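Lovastatin nonaketide synthase, polyketide synthase component (Aspergillus terreus, PDB 7CPX) builds the polyketide backbone of the cholesterol-lowering drug precursor dihydromonacolin L from nine malonyl units, working as a homodimer with its partner LovC. Local coordinates at residues H1510-I1515 with R1535-P1540; V1593-V1598 with T1617-A1622. The protein carries 2 engineered substitutions. All blocks are in the same frame, centred on the assembly; numbering follows the deposited sequence.

Both contacts belong to the C-methyltransferase part of the chain and reach the same mixed sheet, their centres about 11 Å apart. Contact 1 closes before contact 2 opens. Across the sheet, strand 1512-1518 is followed by 1542-1547, then antiparallel 1614-1618, then 1600-1602; this reversed strand slotted between two others marks the class I methyltransferase fold. Contact 1 closes the crossover, where the end of helix 1527-1537 comes back beside the start of strand 1512-1518, while contact 2 ties the base of the hairpin formed by 1600-1602 and 1614-1618. Arg1535 bridges them: its NH2 probably hydrogen-bonds the O of Ile1620 at 2.5 Å, joining the helix end to the chain leaving the sheet.

Contact 1: residues H1510-I1515 with R1535-P1540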
loop_
_atom_site.group_PDB
_atom_site.type_symbol
_atom_site.label_atom_id
_atom_site.label_comp_id
_atom_site.label_asym_id
_atom_site.label_seq_id
_atom_site.Cartn_x
_atom_site.Cartn_y
_atom_site.Cartn_z
ATOM N N HIS A 1510 11.000 -66.352 -28.591
ATOM C CA HIS A 1510 11.040 -67.020 -27.291
ATOM C C HIS A 1510 11.278 -66.019 -26.163
ATOM O O HIS A 1510 12.017 -66.284 -25.213
ATOM C CB HIS A 1510 12.105 -68.116 -27.275
ATOM C CG HIS A 1510 11.951 -69.120 -28.373
ATOM N ND1 HIS A 1510 10.904 -70.016 -28.419
ATOM C CD2 HIS A 1510 12.710 -69.372 -29.465
ATOM C CE1 HIS A 1510 11.026 -70.776 -29.494
ATOM N NE2 HIS A 1510 12.114 -70.405 -30.145
ATOM N N ALA A 1511 10.647 -64.852 -26.273
ATOM C CA ALA A 1511 10.773 -63.797 -25.279
ATOM C C ALA A 1511 9.479 -63.556 -24.515
ATOM O O ALA A 1511 9.376 -62.559 -23.793
ATOM C CB ALA A 1511 11.231 -62.499 -25.944
ATOM N N TYR A 1512 8.494 -64.438 -24.655
ATOM C CA TYR A 1512 7.193 -64.273 -24.023
ATOM C C TYR A 1512 6.894 -65.470 -23.136
ATOM O O TYR A 1512 7.033 -66.620 -23.566
ATOM C CB TYR A 1512 6.094 -64.101 -25.073
ATOM C CG TYR A 1512 6.081 -62.721 -25.682
ATOM C CD1 TYR A 1512 5.412 -61.681 -25.061
ATOM C CD2 TYR A 1512 6.748 -62.457 -26.869
ATOM C CE1 TYR A 1512 5.400 -60.418 -25.604
ATOM C CE2 TYR A 1512 6.740 -61.193 -27.422
ATOM C CZ TYR A 1512 6.063 -60.177 -26.786
ATOM O OH TYR A 1512 6.049 -58.912 -27.329
ATOM N N ASP A 1513 6.484 -65.192 -21.899
ATOM C CA ASP A 1513 6.131 -66.259 -20.973
ATOM C C ASP A 1513 4.765 -66.850 -21.298
ATOM O O ASP A 1513 4.551 -68.054 -21.120
ATOM C CB ASP A 1513 6.150 -65.733 -19.537
ATOM C CG ASP A 1513 7.545 -65.372 -19.065
ATOM O OD1 ASP A 1513 8.428 -66.254 -19.089
ATOM O OD2 ASP A 1513 7.761 -64.205 -18.677
ATOM N N LEU A 1514 3.833 -66.026 -21.773
ATOM C CA LEU A 1514 2.480 -66.498 -22.023
ATOM C C LEU A 1514 1.878 -65.758 -23.210
ATOM O O LEU A 1514 2.136 -64.571 -23.425
ATOM C CB LEU A 1514 1.599 -66.326 -20.780
ATOM C CG LEU A 1514 0.088 -66.483 -20.963
ATOM C CD1 LEU A 1514 -0.520 -67.220 -19.786
ATOM C CD2 LEU A 1514 -0.570 -65.127 -21.126
ATOM N N ILE A 1515 1.065 -66.485 -23.972
ATOM C CA ILE A 1515 0.341 -65.939 -25.111
ATOM C C ILE A 1515 -1.129 -66.301 -24.964
ATOM O O ILE A 1515 -1.466 -67.376 -24.456
ATOM C CB ILE A 1515 0.902 -66.457 -26.452
ATOM C CG1 ILE A 1515 2.263 -65.817 -26.732
ATOM C CG2 ILE A 1515 -0.075 -66.163 -27.585
ATOM C CD1 ILE A 1515 2.960 -66.352 -27.967
ATOM N N ARG A 1535 4.669 -70.642 -30.678
ATOM C CA ARG A 1535 5.763 -71.346 -30.015
ATOM C C ARG A 1535 7.070 -70.584 -30.172
ATOM O O ARG A 1535 7.841 -70.449 -29.214
ATOM C CB ARG A 1535 5.912 -72.754 -30.592
ATOM C CG ARG A 1535 6.982 -73.599 -29.918
ATOM C CD ARG A 1535 6.737 -73.728 -28.424
ATOM N NE ARG A 1535 7.633 -74.694 -27.801
ATOM C CZ ARG A 1535 8.864 -74.424 -27.392
ATOM N NH1 ARG A 1535 9.393 -73.218 -27.535
ATOM N NH2 ARG A 1535 9.586 -75.387 -26.827
ATOM N N SER A 1536 7.335 -70.083 -31.378
ATOM C CA SER A 1536 8.566 -69.345 -31.624
ATOM C C SER A 1536 8.694 -68.159 -30.681
ATOM O O SER A 1536 9.793 -67.868 -30.195
ATOM C CB SER A 1536 8.615 -68.872 -33.077
ATOM O OG SER A 1536 8.537 -69.968 -33.971
ATOM N N LEU A 1537 7.590 -67.464 -30.410
ATOM C CA LEU A 1537 7.633 -66.343 -29.478
ATOM C C LEU A 1537 7.618 -66.769 -28.018
ATOM O O LEU A 1537 8.112 -66.020 -27.167
ATOM C CB LEU A 1537 6.462 -65.388 -29.727
ATOM C CG LEU A 1537 6.587 -64.433 -30.918
ATOM C CD1 LEU A 1537 5.474 -63.397 -30.875
ATOM C CD2 LEU A 1537 7.950 -63.753 -30.960
ATOM N N LEU A 1538 7.072 -67.939 -27.702
ATOM C CA LEU A 1538 6.993 -68.383 -26.319
ATOM C C LEU A 1538 8.330 -68.933 -25.843
ATOM O O LEU A 1538 9.028 -69.639 -26.577
ATOM C CB LEU A 1538 5.916 -69.454 -26.155
ATOM C CG LEU A 1538 4.468 -68.972 -26.108
ATOM C CD1 LEU A 1538 3.531 -70.159 -26.042
ATOM C CD2 LEU A 1538 4.237 -68.049 -24.924
ATOM N N LYS A 1539 8.682 -68.603 -24.604
ATOM C CA LYS A 1539 9.814 -69.245 -23.963
ATOM C C LYS A 1539 9.486 -70.719 -23.728
ATOM O O LYS A 1539 8.313 -71.093 -23.644
ATOM C CB LYS A 1539 10.135 -68.568 -22.634
ATOM C CG LYS A 1539 10.600 -67.129 -22.742
ATOM C CD LYS A 1539 10.482 -66.429 -21.398
ATOM C CE LYS A 1539 11.024 -65.011 -21.441
ATOM N NZ LYS A 1539 10.837 -64.310 -20.139
ATOM N N PRO A 1540 10.497 -71.580 -23.623
ATOM C CA PRO A 1540 10.211 -72.997 -23.365
ATOM C C PRO A 1540 9.393 -73.153 -22.093
ATOM O O PRO A 1540 9.730 -72.599 -21.043
ATOM C CB PRO A 1540 11.604 -73.627 -23.235
ATOM C CG PRO A 1540 12.532 -72.666 -23.898
ATOM C CD PRO A 1540 11.943 -71.310 -23.689
#
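His1510 and Lys1539 meet where a beta-alpha-beta crossover closes on itself in the Rossmann-like methyltransferase fold, where the chain entering strand 1512-1518 passes the C-terminal end of helix 1527-1537. His1510 faces the carbonyls there with both backbone and ring. Its N donates to Ser1536 O in the carbonyl plane, on a lone pair, and because CG sits beside that N (chi1 -55°) the imidazole folds back over the same oxygen, presenting a face to it. The ring edge serves Leu1538: ND1 reaches Leu1538 O at 2.7 Å, nearly straight at 161° and close to the ring plane. That bond fixes a hydrogen on ND1, and the nearby Arg1535 guanidinium would probably disfavour a second proton on the ring.

Beyond it the backbones pair in parallel fashion, Tyr1512 N bonding to Leu1537 O at 3.0 Å and Lys1539 N to Tyr1512 O at 2.8 Å. The side chain of Leu1538 turns to the buried face, where its CD2 lies 3.5 Å from Ile1515 CG1; Met1544 of the next strand packs there too. Lys1539 runs the other way, its methylenes drawn out past His1510 O and Ala1511 towards the carboxylate of Asp1513, which itself accepts a bond from Asp1441 N. The salt bridge is loose: Lys1539 NZ stands 3.3 Å from Asp1513 OD1 and 3.4 Å from OD2, both weak bonds.

Contact 2: residues V1593-V1598 with T1617-A1622; sequences VGFSGV and THAIDA
Ser1596 and His1618 supply the one hydrogen bond between the two segments: Ser1596 N donates to His1618 O at 2.6 Å, with an angle of 142° at the hydrogen and the donor tilted 20° from the carbonyl plane. The same carbonyl oxygen also lies near the plane of the Phe1595 ring, at its edge, and close to Phe1595 CB. The hydroxyl of Ser1596 looks to a residue just beyond its own segment, with a weak hydrogen bond to Asp1599 OD1.

Van der Waals contacts flank the bond on two levels. On the buried one, Phe1595 CE2 comes within 4.2 Å of Ala1619 CB, and the Thr1617 hydroxyl sets a polar atom beside the ring, its OG1 3.7 Å from Phe1595 CD2; the ring continues inward onto Leu1538, Met1544 and Leu1590, wedged between helix 1583-1592 and the sheet. On the outer level the CB atoms of Ser1596 and His1618 meet at 3.6 Å, while Ile1620 lies over the peptide joining Phe1595 to Ser1596. With CG1 of Ile1620 anti to its backbone N (chi1 -159°), the chain extends along Ser1596 and CD1 ends 4.0 Å from Ser1596 CB.

This is the base of the hairpin formed by strands 1600-1602 and 1614-1618 in the class I methyltransferase fold: the loop leaving helix 1583-1592 runs roughly counter to the end of the last strand. That strand is itself held to its other neighbour by a backbone bond of Thr1617 with Met1544.

Gly1594 and Gly1597 both have positive phi, a conformation suited to glycine, and Ala1619 centres an inverse gamma turn. The carbonyl oxygen of Gly1597 faces CB and CG2 of Thr1617.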
loop_
_atom_site.group_PDB
_atom_site.type_symbol
_atom_site.label_atom_id
_atom_site.label_comp_id
_atom_site.label_asym_id
_atom_site.label_seq_id
_atom_site.Cartn_x
_atom_site.Cartn_y
_atom_site.Cartn_z
ATOM N N VAL A 1593 2.850 -78.809 -33.379
ATOM C CA VAL A 1593 3.466 -77.502 -33.591
ATOM C C VAL A 1593 4.368 -77.152 -32.414
ATOM O O VAL A 1593 4.769 -75.994 -32.250
ATOM C CB VAL A 1593 2.403 -76.411 -33.817
ATOM C CG1 VAL A 1593 1.553 -76.741 -35.037
ATOM C CG2 VAL A 1593 1.534 -76.235 -32.583
ATOM N N GLY A 1594 4.693 -78.143 -31.585
ATOM C CA GLY A 1594 5.693 -77.959 -30.551
ATOM C C GLY A 1594 5.164 -77.426 -29.235
ATOM O O GLY A 1594 5.633 -76.393 -28.750
ATOM N N PHE A 1595 4.190 -78.117 -28.647
ATOM C CA PHE A 1595 3.657 -77.755 -27.341
ATOM C C PHE A 1595 3.434 -79.027 -26.530
ATOM O O PHE A 1595 3.719 -80.138 -26.985
ATOM C CB PHE A 1595 2.355 -76.962 -27.468
ATOM C CG PHE A 1595 2.533 -75.561 -27.968
ATOM C CD1 PHE A 1595 2.640 -75.304 -29.321
ATOM C CD2 PHE A 1595 2.556 -74.495 -27.088
ATOM C CE1 PHE A 1595 2.779 -74.018 -29.787
ATOM C CE2 PHE A 1595 2.702 -73.204 -27.547
ATOM C CZ PHE A 1595 2.816 -72.964 -28.898
ATOM N N SER A 1596 2.901 -78.855 -25.322
ATOM C CA SER A 1596 2.702 -79.948 -24.379
ATOM C C SER A 1596 1.331 -80.602 -24.501
ATOM O O SER A 1596 1.016 -81.496 -23.710
ATOM C CB SER A 1596 2.895 -79.441 -22.948
ATOM O OG SER A 1596 2.606 -80.457 -22.004
ATOM N N GLY A 1597 0.514 -80.182 -25.462
ATOM C CA GLY A 1597 -0.834 -80.697 -25.578
ATOM C C GLY A 1597 -1.819 -79.914 -24.734
ATOM O O GLY A 1597 -1.490 -78.925 -24.073
ATOM N N VAL A 1598 -3.066 -80.380 -24.754
ATOM C CA VAL A 1598 -4.144 -79.700 -24.047
ATOM C C VAL A 1598 -4.027 -79.992 -22.559
ATOM O O VAL A 1598 -4.501 -81.025 -22.074
ATOM C CB VAL A 1598 -5.522 -80.126 -24.585
ATOM C CG1 VAL A 1598 -6.625 -79.556 -23.716
ATOM C CG2 VAL A 1598 -5.689 -79.668 -26.021
ATOM N N THR A 1617 -2.085 -74.743 -22.596
ATOM C CA THR A 1617 -1.023 -75.656 -22.995
ATOM C C THR A 1617 0.327 -75.063 -22.630
ATOM O O THR A 1617 0.463 -73.849 -22.466
ATOM C CB THR A 1617 -1.070 -75.946 -24.499
ATOM O OG1 THR A 1617 -0.602 -74.803 -25.227
ATOM C CG2 THR A 1617 -2.491 -76.265 -24.931
ATOM N N HIS A 1618 1.327 -75.931 -22.503
ATOM C CA HIS A 1618 2.694 -75.499 -22.260
ATOM C C HIS A 1618 3.505 -75.571 -23.547
ATOM O O HIS A 1618 3.263 -76.417 -24.412
ATOM C CB HIS A 1618 3.364 -76.364 -21.191
ATOM C CG HIS A 1618 2.543 -76.550 -19.955
ATOM N ND1 HIS A 1618 1.621 -75.621 -19.523
ATOM C CD2 HIS A 1618 2.501 -77.564 -19.059
ATOM C CE1 HIS A 1618 1.050 -76.052 -18.413
ATOM N NE2 HIS A 1618 1.566 -77.230 -18.110
ATOM N N ALA A 1619 4.479 -74.669 -23.665
ATOM C CA ALA A 1619 5.428 -74.693 -24.778
ATOM C C ALA A 1619 6.483 -75.746 -24.458
ATOM O O ALA A 1619 7.584 -75.455 -23.982
ATOM C CB ALA A 1619 6.044 -73.317 -24.995
ATOM N N ILE A 1620 6.129 -77.003 -24.732
ATOM C CA ILE A 1620 6.942 -78.115 -24.263
ATOM C C ILE A 1620 8.347 -78.036 -24.851
ATOM O O ILE A 1620 8.569 -77.495 -25.943
ATOM C CB ILE A 1620 6.280 -79.460 -24.604
ATOM C CG1 ILE A 1620 6.830 -80.563 -23.699
ATOM C CG2 ILE A 1620 6.513 -79.816 -26.064
ATOM C CD1 ILE A 1620 6.010 -81.833 -23.719
ATOM N N ASP A 1621 9.300 -78.590 -24.113
ATOM C CA ASP A 1621 10.711 -78.592 -24.472
ATOM C C ASP A 1621 11.352 -79.747 -23.705
ATOM O O ASP A 1621 10.651 -80.659 -23.255
ATOM C CB ASP A 1621 11.345 -77.224 -24.169
ATOM C CG ASP A 1621 12.626 -76.987 -24.944
ATOM O OD1 ASP A 1621 13.346 -77.970 -25.215
ATOM O OD2 ASP A 1621 12.913 -75.820 -25.282
ATOM N N ALA A 1622 12.681 -79.729 -23.586
ATOM C CA ALA A 1622 13.372 -80.661 -22.703
ATOM C C ALA A 1622 12.588 -80.819 -21.405
ATOM O O ALA A 1622 12.471 -81.926 -20.868
ATOM C CB ALA A 1622 14.794 -80.177 -22.416
#